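Local coordinates for protein rRNA adenine N-6-methyltransferase (Saccharopolyspora erythraea, PDB 6NVM) that dimethylates the N6 atom of one adenine of 23S rRNA with S-adenosyl-L-methionine as methyl donor, making ribosomes resistant to macrolide, lincosamide and streptogramin B antibiotics, at residues G179-L184 with Y279-Q284; T188-E193 with A229-Y234; E239-G244 with A251-K256; A264-A269 with L286-R291. All coordinates share one frame; numbering follows the deposited sequence.

Interaction 1 (G179-L184 with Y279-Q284). With SO4 (sulfate ion), chain B.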
# COMPACT_ATOMS: atom_id res chain seq x y z
N GLY A 179 15.32 0.95 -5.34
CA GLY A 179 15.92 -0.32 -5.70
C GLY A 179 15.80 -1.40 -4.65
O GLY A 179 16.00 -2.58 -4.98
N ARG A 180 15.48 -1.05 -3.41
CA ARG A 180 15.33 -2.03 -2.33
C ARG A 180 13.85 -2.33 -2.12
O ARG A 180 13.02 -1.42 -2.12
CB ARG A 180 15.96 -1.50 -1.04
CG ARG A 180 16.25 -2.57 -0.01
CD ARG A 180 16.99 -2.01 1.20
NE ARG A 180 16.97 -2.93 2.33
CZ ARG A 180 17.88 -3.88 2.56
NH1 ARG A 180 18.91 -4.05 1.74
NH2 ARG A 180 17.75 -4.67 3.62
N TRP A 181 13.53 -3.61 -1.95
CA TRP A 181 12.15 -4.08 -1.99
C TRP A 181 11.75 -4.72 -0.67
O TRP A 181 12.47 -5.57 -0.14
CB TRP A 181 11.95 -5.08 -3.13
CG TRP A 181 12.09 -4.45 -4.46
CD1 TRP A 181 13.22 -4.35 -5.21
CD2 TRP A 181 11.06 -3.78 -5.19
NE1 TRP A 181 12.96 -3.67 -6.38
CE2 TRP A 181 11.64 -3.31 -6.39
CE3 TRP A 181 9.71 -3.54 -4.95
CZ2 TRP A 181 10.90 -2.62 -7.35
CZ3 TRP A 181 8.98 -2.85 -5.91
CH2 TRP A 181 9.58 -2.40 -7.09
N SER A 182 10.59 -4.31 -0.16
CA SER A 182 10.00 -4.94 1.01
C SER A 182 9.55 -6.35 0.68
O SER A 182 9.03 -6.63 -0.40
CB SER A 182 8.81 -4.10 1.49
OG SER A 182 8.01 -4.82 2.40
N ARG A 183 9.74 -7.26 1.64
CA ARG A 183 9.26 -8.63 1.50
C ARG A 183 7.75 -8.66 1.28
O ARG A 183 7.25 -9.43 0.45
CB ARG A 183 9.64 -9.43 2.74
CG ARG A 183 9.04 -10.84 2.83
CD ARG A 183 9.32 -11.44 4.21
NE ARG A 183 8.32 -12.43 4.62
CZ ARG A 183 7.12 -12.13 5.10
NH1 ARG A 183 6.73 -10.87 5.22
NH2 ARG A 183 6.28 -13.10 5.45
N LEU A 184 7.00 -7.85 2.03
CA LEU A 184 5.55 -7.84 1.87
C LEU A 184 5.15 -7.38 0.47
O LEU A 184 4.20 -7.91 -0.11
CB LEU A 184 4.92 -6.94 2.93
CG LEU A 184 3.39 -6.86 2.94
CD1 LEU A 184 2.76 -8.22 3.22
CD2 LEU A 184 2.92 -5.84 3.97
N TYR A 279 17.16 -6.66 -3.47
CA TYR A 279 17.28 -5.88 -4.70
C TYR A 279 16.77 -6.62 -5.93
O TYR A 279 16.81 -6.07 -7.03
CB TYR A 279 18.73 -5.45 -4.91
CG TYR A 279 19.10 -4.25 -4.07
CD1 TYR A 279 19.51 -4.39 -2.75
CD2 TYR A 279 19.02 -2.96 -4.59
CE1 TYR A 279 19.84 -3.29 -1.97
CE2 TYR A 279 19.34 -1.85 -3.82
CZ TYR A 279 19.75 -2.03 -2.52
OH TYR A 279 20.07 -0.93 -1.75
N VAL A 280 16.27 -7.85 -5.77
CA VAL A 280 15.55 -8.51 -6.86
C VAL A 280 14.22 -7.81 -7.07
O VAL A 280 13.48 -7.54 -6.11
CB VAL A 280 15.36 -10.00 -6.54
CG1 VAL A 280 14.65 -10.72 -7.69
CG2 VAL A 280 16.69 -10.66 -6.22
N ARG A 281 13.89 -7.53 -8.33
CA ARG A 281 12.66 -6.81 -8.64
C ARG A 281 11.46 -7.75 -8.70
O ARG A 281 11.61 -8.95 -8.95
CB ARG A 281 12.81 -6.07 -9.97
CG ARG A 281 13.85 -4.96 -9.95
CD ARG A 281 13.85 -4.15 -11.24
NE ARG A 281 14.50 -4.85 -12.35
CZ ARG A 281 15.79 -4.74 -12.66
NH1 ARG A 281 16.59 -3.95 -11.95
NH2 ARG A 281 16.29 -5.42 -13.68
N PRO A 282 10.26 -7.23 -8.48
CA PRO A 282 9.06 -8.09 -8.57
C PRO A 282 8.93 -8.80 -9.91
O PRO A 282 8.53 -9.97 -9.94
CB PRO A 282 7.91 -7.09 -8.34
CG PRO A 282 8.52 -6.04 -7.49
CD PRO A 282 9.93 -5.88 -7.97
N GLU A 283 9.24 -8.14 -11.02
CA GLU A 283 9.13 -8.81 -12.30
C GLU A 283 10.13 -9.96 -12.40
O GLU A 283 9.86 -10.96 -13.08
CB GLU A 283 9.33 -7.82 -13.45
CG GLU A 283 10.63 -7.03 -13.39
CD GLU A 283 10.48 -5.71 -12.65
OE1 GLU A 283 9.53 -5.56 -11.85
OE2 GLU A 283 11.34 -4.82 -12.87
N GLN A 284 11.27 -9.85 -11.72
CA GLN A 284 12.23 -10.95 -11.69
C GLN A 284 11.74 -12.10 -10.82
O GLN A 284 11.91 -13.27 -11.17
CB GLN A 284 13.59 -10.43 -11.20
CG GLN A 284 14.22 -9.47 -12.21
CD GLN A 284 15.49 -8.84 -11.70
OE1 GLN A 284 15.51 -8.21 -10.64
NE2 GLN A 284 16.58 -8.99 -12.46
S SO4 B . 7.91 -7.15 5.66
O1 SO4 B . 9.08 -7.24 6.53
O2 SO4 B . 7.33 -8.48 5.49
O3 SO4 B . 8.32 -6.62 4.36
O4 SO4 B . 6.91 -6.26 6.26
O HOH W 1 15.77 -3.41 -7.61
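One water ties three groups together: lying in the indole plane, it accepts from Trp-181 NE1 at 3.1 Å and donates to Tyr-279 O and Gly-179 O. The indole is also covered by Pro-282, whose CD sits 3.4 Å from the centroid of the Trp-181 six-membered ring and only 9° off its normal, a CH-pi contact. Arg-281 CA lies over the five-membered part of the same face. With CG anti to its carbonyl carbon (chi1 -67°), Trp-181 swings its indole so that one face meets this proline. The phenol ring of Tyr-279 turns one face to Arg-180, whose CA lies over its centre, and its CD2 comes within 3.1 Å of Gly-179 O. Arg-281, at the N-cap of helix 282-292, gives its backbone N-H to a lone pair of Gln-284 OE1 at 2.9 Å, a nearly straight bond. A sulfate, probably from the crystallisation liquor, accepts from Ser-182 OG and, at 2.9 Å from its O3, from Leu-184 N. Two helix N-termini thus meet through their leading loops, one of them holding an anion as helix starts commonly do, where the Rossmann-like methyltransferase domain meets the C-terminal helices.

Interaction 2 (T188-E193 with A229-Y234)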
# COMPACT_ATOMS: atom_id res chain seq x y z
N THR A 188 2.93 -9.81 -2.03
CA THR A 188 1.60 -9.39 -2.46
C THR A 188 1.56 -8.88 -3.89
O THR A 188 0.47 -8.59 -4.40
CB THR A 188 1.05 -8.30 -1.52
OG1 THR A 188 1.90 -7.15 -1.57
CG2 THR A 188 0.97 -8.81 -0.09
N TRP A 189 2.71 -8.77 -4.56
CA TRP A 189 2.75 -8.26 -5.92
C TRP A 189 1.80 -8.99 -6.87
O TRP A 189 1.26 -8.33 -7.78
CB TRP A 189 4.19 -8.35 -6.44
CG TRP A 189 4.43 -7.56 -7.68
CD1 TRP A 189 4.49 -8.03 -8.96
CD2 TRP A 189 4.65 -6.15 -7.77
NE1 TRP A 189 4.74 -7.00 -9.84
CE2 TRP A 189 4.84 -5.84 -9.13
CE3 TRP A 189 4.71 -5.12 -6.82
CZ2 TRP A 189 5.08 -4.53 -9.56
CZ3 TRP A 189 4.95 -3.83 -7.26
CH2 TRP A 189 5.14 -3.55 -8.62
N PRO A 190 1.58 -10.30 -6.76
CA PRO A 190 0.61 -10.94 -7.65
C PRO A 190 -0.81 -10.44 -7.45
O PRO A 190 -1.63 -10.61 -8.35
CB PRO A 190 0.73 -12.43 -7.31
CG PRO A 190 2.10 -12.57 -6.74
CD PRO A 190 2.33 -11.30 -5.98
N LEU A 191 -1.11 -9.82 -6.31
CA LEU A 191 -2.45 -9.31 -6.03
C LEU A 191 -2.54 -7.79 -6.07
O LEU A 191 -3.61 -7.26 -6.39
CB LEU A 191 -2.93 -9.77 -4.65
CG LEU A 191 -3.01 -11.28 -4.38
CD1 LEU A 191 -3.58 -11.54 -2.98
CD2 LEU A 191 -3.83 -11.97 -5.43
N PHE A 192 -1.45 -7.08 -5.76
CA PHE A 192 -1.45 -5.63 -5.63
C PHE A 192 -0.30 -4.99 -6.39
O PHE A 192 0.83 -5.48 -6.35
CB PHE A 192 -1.33 -5.22 -4.16
CG PHE A 192 -2.61 -5.29 -3.40
CD1 PHE A 192 -3.01 -6.47 -2.80
CD2 PHE A 192 -3.42 -4.17 -3.30
CE1 PHE A 192 -4.20 -6.53 -2.11
CE2 PHE A 192 -4.60 -4.23 -2.60
CZ PHE A 192 -4.99 -5.41 -2.01
N GLU A 193 -0.60 -3.88 -7.05
CA GLU A 193 0.43 -2.95 -7.51
C GLU A 193 0.75 -1.98 -6.37
O GLU A 193 -0.13 -1.57 -5.62
CB GLU A 193 -0.05 -2.18 -8.75
CG GLU A 193 -0.56 -3.07 -9.89
CD GLU A 193 -1.23 -2.27 -11.01
OE1 GLU A 193 -1.47 -1.06 -10.84
OE2 GLU A 193 -1.52 -2.87 -12.07
N ALA A 229 -3.26 -22.66 -5.77
CA ALA A 229 -2.08 -23.34 -5.28
C ALA A 229 -0.80 -22.77 -5.89
O ALA A 229 0.24 -22.75 -5.23
CB ALA A 229 -2.17 -24.84 -5.58
N ALA A 230 -0.86 -22.32 -7.15
CA ALA A 230 0.32 -21.69 -7.74
C ALA A 230 0.73 -20.46 -6.94
O ALA A 230 1.91 -20.26 -6.67
CB ALA A 230 0.06 -21.33 -9.20
N LEU A 231 -0.24 -19.63 -6.55
CA LEU A 231 0.07 -18.47 -5.72
C LEU A 231 0.73 -18.90 -4.42
O LEU A 231 1.70 -18.28 -3.97
CB LEU A 231 -1.19 -17.66 -5.44
CG LEU A 231 -0.99 -16.49 -4.48
CD1 LEU A 231 0.00 -15.48 -5.05
CD2 LEU A 231 -2.32 -15.81 -4.18
N GLU A 232 0.21 -19.96 -3.78
CA GLU A 232 0.81 -20.44 -2.54
C GLU A 232 2.24 -20.91 -2.77
O GLU A 232 3.11 -20.69 -1.93
CB GLU A 232 -0.04 -21.57 -1.95
CG GLU A 232 -1.40 -21.11 -1.42
CD GLU A 232 -2.18 -22.22 -0.74
OE1 GLU A 232 -1.57 -23.24 -0.35
OE2 GLU A 232 -3.42 -22.08 -0.60
N ARG A 233 2.50 -21.57 -3.90
CA ARG A 233 3.86 -22.00 -4.20
C ARG A 233 4.77 -20.79 -4.42
O ARG A 233 5.94 -20.81 -4.00
CB ARG A 233 3.87 -22.92 -5.42
CG ARG A 233 3.21 -24.29 -5.15
CD ARG A 233 3.54 -25.32 -6.22
NE ARG A 233 3.13 -24.88 -7.55
CZ ARG A 233 1.90 -25.01 -8.05
NH1 ARG A 233 0.93 -25.57 -7.33
NH2 ARG A 233 1.64 -24.57 -9.27
N TYR A 234 4.25 -19.73 -5.04
CA TYR A 234 5.02 -18.50 -5.18
C TYR A 234 5.35 -17.91 -3.81
O TYR A 234 6.50 -17.53 -3.55
CB TYR A 234 4.23 -17.49 -6.01
CG TYR A 234 4.80 -16.09 -6.02
CD1 TYR A 234 5.79 -15.72 -6.92
CD2 TYR A 234 4.35 -15.12 -5.12
CE1 TYR A 234 6.31 -14.44 -6.94
CE2 TYR A 234 4.87 -13.84 -5.13
CZ TYR A 234 5.84 -13.50 -6.05
OH TYR A 234 6.35 -12.22 -6.06
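This is an apolar contact between the turn linking helix 183-188 to edge strand 192-200 and the first turns of helix 228-243, at the border between the central sheet and the C-terminal helices. Pro-190 is its centre. Its CG comes within 3.4 Å of Tyr-234 CE2, approaching the ring obliquely, while its CD lies near the same atom at 3.7 Å. At another corner of the same pyrrolidine, Pro-190 CB packs 3.9 Å from Leu-231 CD1, and the second methyl of that leucine, CD2, looks toward Leu-191 CD2 at a looser 4.3 Å. Leu-231 and Tyr-234 are three residues apart, so both side chains leave the same side of the helix and receive the pyrrolidine ring between them. Each has CG anti to its backbone N (chi1 175° for Leu-231 and 170° for Tyr-234), which carries both groups out from the helix toward the turn. The turn is held from within: Thr-188 O accepts from both Leu-191 N and Phe-192 N at 2.8 Å. Tyr-234 OH passes near Pro-190 CD but spends its hydrogen bond on Val-186 O, in the helix just before the turn. The neighbouring Trp-189 packs on Pro-282 and Leu-286 of helix 282-292 and makes a cation-pi contact with Arg-221. Between the two segments the attraction is therefore dispersion and the burial of hydrocarbon; Tyr-234 gives its ring carbons to the proline and its hydroxyl to Val-186, which ties helix 228-243 to helix 183-188.

Interaction 3 (E239-G244 with A251-K256)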
# COMPACT_ATOMS: atom_id res chain seq x y z
N GLU A 239 9.13 -16.54 0.62
CA GLU A 239 9.48 -16.76 2.02
C GLU A 239 10.84 -17.45 2.14
O GLU A 239 11.71 -17.00 2.89
CB GLU A 239 8.41 -17.61 2.70
CG GLU A 239 7.08 -16.91 2.91
CD GLU A 239 7.10 -15.93 4.07
OE1 GLU A 239 8.20 -15.62 4.58
OE2 GLU A 239 6.01 -15.48 4.49
N LEU A 240 11.03 -18.53 1.39
CA LEU A 240 12.26 -19.30 1.48
C LEU A 240 13.48 -18.43 1.20
O LEU A 240 14.50 -18.53 1.90
CB LEU A 240 12.21 -20.47 0.49
CG LEU A 240 13.49 -21.26 0.27
CD1 LEU A 240 13.97 -21.87 1.58
CD2 LEU A 240 13.26 -22.33 -0.79
N CYS A 241 13.41 -17.57 0.19
CA CYS A 241 14.57 -16.79 -0.21
C CYS A 241 14.86 -15.63 0.74
O CYS A 241 16.02 -15.25 0.90
CB CYS A 241 14.39 -16.26 -1.63
SG CYS A 241 14.38 -17.55 -2.90
N PHE A 242 13.83 -15.06 1.36
CA PHE A 242 14.03 -13.93 2.25
C PHE A 242 14.61 -14.34 3.61
O PHE A 242 15.05 -13.47 4.36
CB PHE A 242 12.72 -13.16 2.44
CG PHE A 242 12.55 -12.03 1.46
CD1 PHE A 242 11.97 -12.25 0.22
CD2 PHE A 242 12.99 -10.75 1.78
CE1 PHE A 242 11.82 -11.21 -0.69
CE2 PHE A 242 12.83 -9.70 0.88
CZ PHE A 242 12.25 -9.93 -0.36
N THR A 243 14.62 -15.64 3.94
CA THR A 243 15.29 -16.08 5.16
C THR A 243 16.80 -16.05 5.00
O THR A 243 17.52 -15.84 5.98
CB THR A 243 14.84 -17.49 5.55
OG1 THR A 243 15.32 -18.44 4.58
CG2 THR A 243 13.33 -17.58 5.67
N GLY A 244 17.30 -16.27 3.79
CA GLY A 244 18.72 -16.24 3.52
C GLY A 244 19.45 -17.54 3.77
O GLY A 244 20.69 -17.54 3.75
N ALA A 251 21.62 -20.69 -2.95
CA ALA A 251 21.70 -21.70 -1.91
C ALA A 251 20.33 -21.92 -1.27
O ALA A 251 19.95 -23.07 -0.98
CB ALA A 251 22.72 -21.30 -0.85
N SER A 252 19.58 -20.85 -1.04
CA SER A 252 18.23 -20.98 -0.49
C SER A 252 17.35 -21.81 -1.41
O SER A 252 16.66 -22.74 -0.97
CB SER A 252 17.63 -19.60 -0.26
OG SER A 252 18.51 -18.79 0.50
N LEU A 253 17.35 -21.48 -2.71
CA LEU A 253 16.51 -22.21 -3.65
C LEU A 253 16.89 -23.69 -3.73
O LEU A 253 16.02 -24.54 -3.95
CB LEU A 253 16.60 -21.58 -5.04
CG LEU A 253 15.99 -20.19 -5.13
CD1 LEU A 253 16.36 -19.54 -6.47
CD2 LEU A 253 14.48 -20.26 -4.96
N LEU A 254 18.17 -24.01 -3.55
CA LEU A 254 18.61 -25.39 -3.63
C LEU A 254 18.03 -26.24 -2.50
O LEU A 254 17.99 -27.47 -2.62
CB LEU A 254 20.13 -25.46 -3.61
CG LEU A 254 20.82 -24.94 -4.87
CD1 LEU A 254 22.30 -24.72 -4.62
CD2 LEU A 254 20.62 -25.90 -6.03
N ARG A 255 17.59 -25.62 -1.40
CA ARG A 255 16.94 -26.36 -0.33
C ARG A 255 15.61 -26.96 -0.76
O ARG A 255 15.12 -27.88 -0.10
CB ARG A 255 16.72 -25.47 0.89
CG ARG A 255 17.89 -24.58 1.29
CD ARG A 255 19.14 -25.38 1.60
NE ARG A 255 19.93 -24.74 2.64
CZ ARG A 255 21.22 -24.98 2.87
NH1 ARG A 255 21.89 -25.84 2.12
NH2 ARG A 255 21.85 -24.34 3.85
N LYS A 256 15.01 -26.44 -1.83
CA LYS A 256 13.70 -26.89 -2.29
C LYS A 256 13.66 -27.34 -3.74
O LYS A 256 12.78 -28.13 -4.09
CB LYS A 256 12.66 -25.77 -2.09
CG LYS A 256 11.24 -26.14 -2.51
CD LYS A 256 10.33 -24.92 -2.53
CE LYS A 256 9.86 -24.52 -1.14
NZ LYS A 256 8.69 -25.32 -0.68
O HOH W 2 18.33 -16.18 -0.13
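Leu-240 reaches across from helix 228-243 to residues 252-256, where its CG and both methyls come up against one carbonyl oxygen, Ser-252 O. Its CB leads toward the other segment, with CG anti to the backbone N (chi1 171°). CG then lies 3.7 Å from Ser-252 O, and CD1 is 3.8 Å from that same oxygen. The other methyl, CD2, comes closer, 3.4 Å from Ser-252 O; it also meets Lys-256 CB at 3.7 Å and lies near Leu-253 CA. The lysine chain crosses the leucine and bends at its last two torsions, leading NZ to a weak hydrogen bond with Ser-236 OG. Beside Leu-240, Cys-241 SG touches Leu-253 CD2 at 3.4 Å, a contact of sulfur with methyl. The polar side of the junction is carried by a water, which donates to Cys-241 O and to Ser-252 OG, each at 2.7 Å. That hydroxyl has Val-245 O as its strongest partner and Asn-248 O as a second, two carbonyls that must share its one proton. Gly-244, the first residue to leave helical angles (phi 86°), brings its carbonyl carbon beside Ser-252 OG. Two consecutive helices thus pack within the C-terminal bundle, with helix 282-292 touching Cys-241 and Leu-253, helix 259-269 covering Leu-253 and Leu-254, and helix 183-188 meeting Glu-239 and Phe-242.

Interaction 4 (A264-A269 with L286-R291)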
# COMPACT_ATOMS: atom_id res chain seq x y z
N ALA A 264 18.59 -22.70 -14.29
CA ALA A 264 17.77 -22.27 -15.42
C ALA A 264 16.83 -21.14 -15.02
O ALA A 264 16.57 -20.22 -15.81
CB ALA A 264 16.97 -23.45 -15.97
N ALA A 265 16.30 -21.19 -13.79
CA ALA A 265 15.34 -20.18 -13.34
C ALA A 265 16.02 -18.85 -13.09
O ALA A 265 15.50 -17.79 -13.47
CB ALA A 265 14.62 -20.67 -12.08
N LEU A 266 17.17 -18.87 -12.41
CA LEU A 266 17.94 -17.65 -12.21
C LEU A 266 18.24 -16.98 -13.55
O LEU A 266 18.02 -15.77 -13.72
CB LEU A 266 19.23 -17.96 -11.45
CG LEU A 266 19.04 -18.37 -9.99
CD1 LEU A 266 20.33 -18.94 -9.43
CD2 LEU A 266 18.57 -17.18 -9.15
N ASP A 267 18.73 -17.75 -14.52
CA ASP A 267 19.06 -17.18 -15.82
C ASP A 267 17.81 -16.63 -16.50
O ASP A 267 17.85 -15.55 -17.10
CB ASP A 267 19.74 -18.23 -16.70
CG ASP A 267 21.20 -18.48 -16.30
OD1 ASP A 267 21.71 -17.82 -15.37
OD2 ASP A 267 21.84 -19.35 -16.94
N HIS A 268 16.70 -17.36 -16.43
CA HIS A 268 15.45 -16.88 -17.03
C HIS A 268 15.03 -15.55 -16.42
O HIS A 268 14.57 -14.64 -17.14
CB HIS A 268 14.36 -17.94 -16.83
CG HIS A 268 13.02 -17.54 -17.38
ND1 HIS A 268 12.83 -17.22 -18.71
CD2 HIS A 268 11.81 -17.40 -16.78
CE1 HIS A 268 11.56 -16.90 -18.90
NE2 HIS A 268 10.92 -17.00 -17.75
N ALA A 269 15.18 -15.40 -15.10
CA ALA A 269 14.81 -14.18 -14.42
C ALA A 269 15.84 -13.07 -14.57
O ALA A 269 15.55 -11.92 -14.22
CB ALA A 269 14.58 -14.46 -12.93
N LEU A 286 8.66 -12.99 -10.39
CA LEU A 286 7.65 -13.70 -11.17
C LEU A 286 8.29 -14.61 -12.20
O LEU A 286 7.88 -15.77 -12.38
CB LEU A 286 6.73 -12.70 -11.86
CG LEU A 286 5.82 -11.85 -10.98
CD1 LEU A 286 5.11 -10.79 -11.83
CD2 LEU A 286 4.82 -12.74 -10.29
N ARG A 287 9.30 -14.11 -12.92
CA ARG A 287 9.99 -14.94 -13.90
C ARG A 287 10.71 -16.10 -13.23
O ARG A 287 10.70 -17.23 -13.74
CB ARG A 287 10.98 -14.09 -14.70
CG ARG A 287 10.33 -13.21 -15.76
CD ARG A 287 11.29 -12.94 -16.92
NE ARG A 287 12.51 -12.27 -16.47
CZ ARG A 287 12.62 -10.96 -16.27
NH1 ARG A 287 11.58 -10.16 -16.50
NH2 ARG A 287 13.76 -10.45 -15.85
N LEU A 288 11.35 -15.84 -12.09
CA LEU A 288 12.01 -16.91 -11.34
C LEU A 288 11.02 -18.02 -11.00
O LEU A 288 11.31 -19.21 -11.19
CB LEU A 288 12.64 -16.33 -10.07
CG LEU A 288 13.55 -17.23 -9.23
CD1 LEU A 288 14.86 -17.50 -9.97
CD2 LEU A 288 13.81 -16.58 -7.87
N PHE A 289 9.84 -17.65 -10.50
CA PHE A 289 8.85 -18.65 -10.12
C PHE A 289 8.32 -19.37 -11.34
O PHE A 289 8.12 -20.59 -11.31
CB PHE A 289 7.70 -17.99 -9.35
CG PHE A 289 6.58 -18.95 -9.04
CD1 PHE A 289 6.75 -19.93 -8.08
CD2 PHE A 289 5.37 -18.88 -9.72
CE1 PHE A 289 5.74 -20.83 -7.80
CE2 PHE A 289 4.35 -19.77 -9.44
CZ PHE A 289 4.54 -20.75 -8.48
N GLU A 290 8.08 -18.63 -12.43
CA GLU A 290 7.58 -19.23 -13.66
C GLU A 290 8.44 -20.42 -14.07
O GLU A 290 7.93 -21.51 -14.35
CB GLU A 290 7.57 -18.17 -14.75
CG GLU A 290 7.10 -18.64 -16.12
CD GLU A 290 7.11 -17.52 -17.15
OE1 GLU A 290 8.09 -16.73 -17.16
OE2 GLU A 290 6.14 -17.42 -17.92
N ARG A 291 9.76 -20.23 -14.11
CA ARG A 291 10.64 -21.31 -14.54
C ARG A 291 10.76 -22.39 -13.48
O ARG A 291 10.81 -23.58 -13.79
CB ARG A 291 12.02 -20.76 -14.90
CG ARG A 291 13.00 -21.82 -15.41
CD ARG A 291 12.46 -22.56 -16.64
NE ARG A 291 13.38 -23.59 -17.10
CZ ARG A 291 13.47 -24.82 -16.59
NH1 ARG A 291 12.68 -25.18 -15.58
NH2 ARG A 291 14.34 -25.68 -17.08
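Arg-287 meets two backbone carbonyls at the C-terminal end of helix 259-269: NE donates to His-268 O at 3.2 Å and NH2 to Ala-269 O at 2.8 Å. Both bonds are bent; the second approaches Ala-269 O from well above its carbonyl plane, 58° out of it. The bend at chi3 (-59°) turns the guanidinium back onto these terminal carbonyls. His-268 supplies another donor, NE2, which points almost straight at Glu-290 OE1 at 2.9 Å. The carboxylate oxygen lies in the imidazole plane but is met from above its own plane. Arg-287 CD rests over one face of the imidazole, and Arg-287 O lies at the ring edge, 3.2 Å from His-268 CD2. Behind these polar groups, Leu-288 CD1 fits against Ala-265 CB and Leu-266 CD2, while Ala-269 CB faces Leu-288 CB. At the far end, Arg-291 lays one face of its guanidinium on Ala-264 CB. The short alanine side chains probably help the segment axes approach to 7.8 Å, roughly antiparallel at 144°. Positive Arg-287 at the negative end of the helix dipole is probably favourable; Glu-290 would tend to raise the proton affinity of His-268, the nearby arginines to lower it.

Overall arrangement
After strand 159-167 and helix 168-175 the chain reaches 179-184, which is joined only much later by 279-284; interaction 1 thus closes a long loop holding interactions 2 and 3. Within it, interaction 2 closes first, joining the turn before strand 192-200 to helix 228-243, and interaction 3 follows in series on the same helix. Interaction 4 begins inside the loop but ends beyond it, so it crosses interaction 1, with which it shares helix 282-292. That helix is the common neighbour: Pro-282 meets Trp-189, Phe-289 packs on 230-234, and Leu-288 meets Leu-253. An Arg-183 to Glu-239 salt bridge joins interactions 1 and 3.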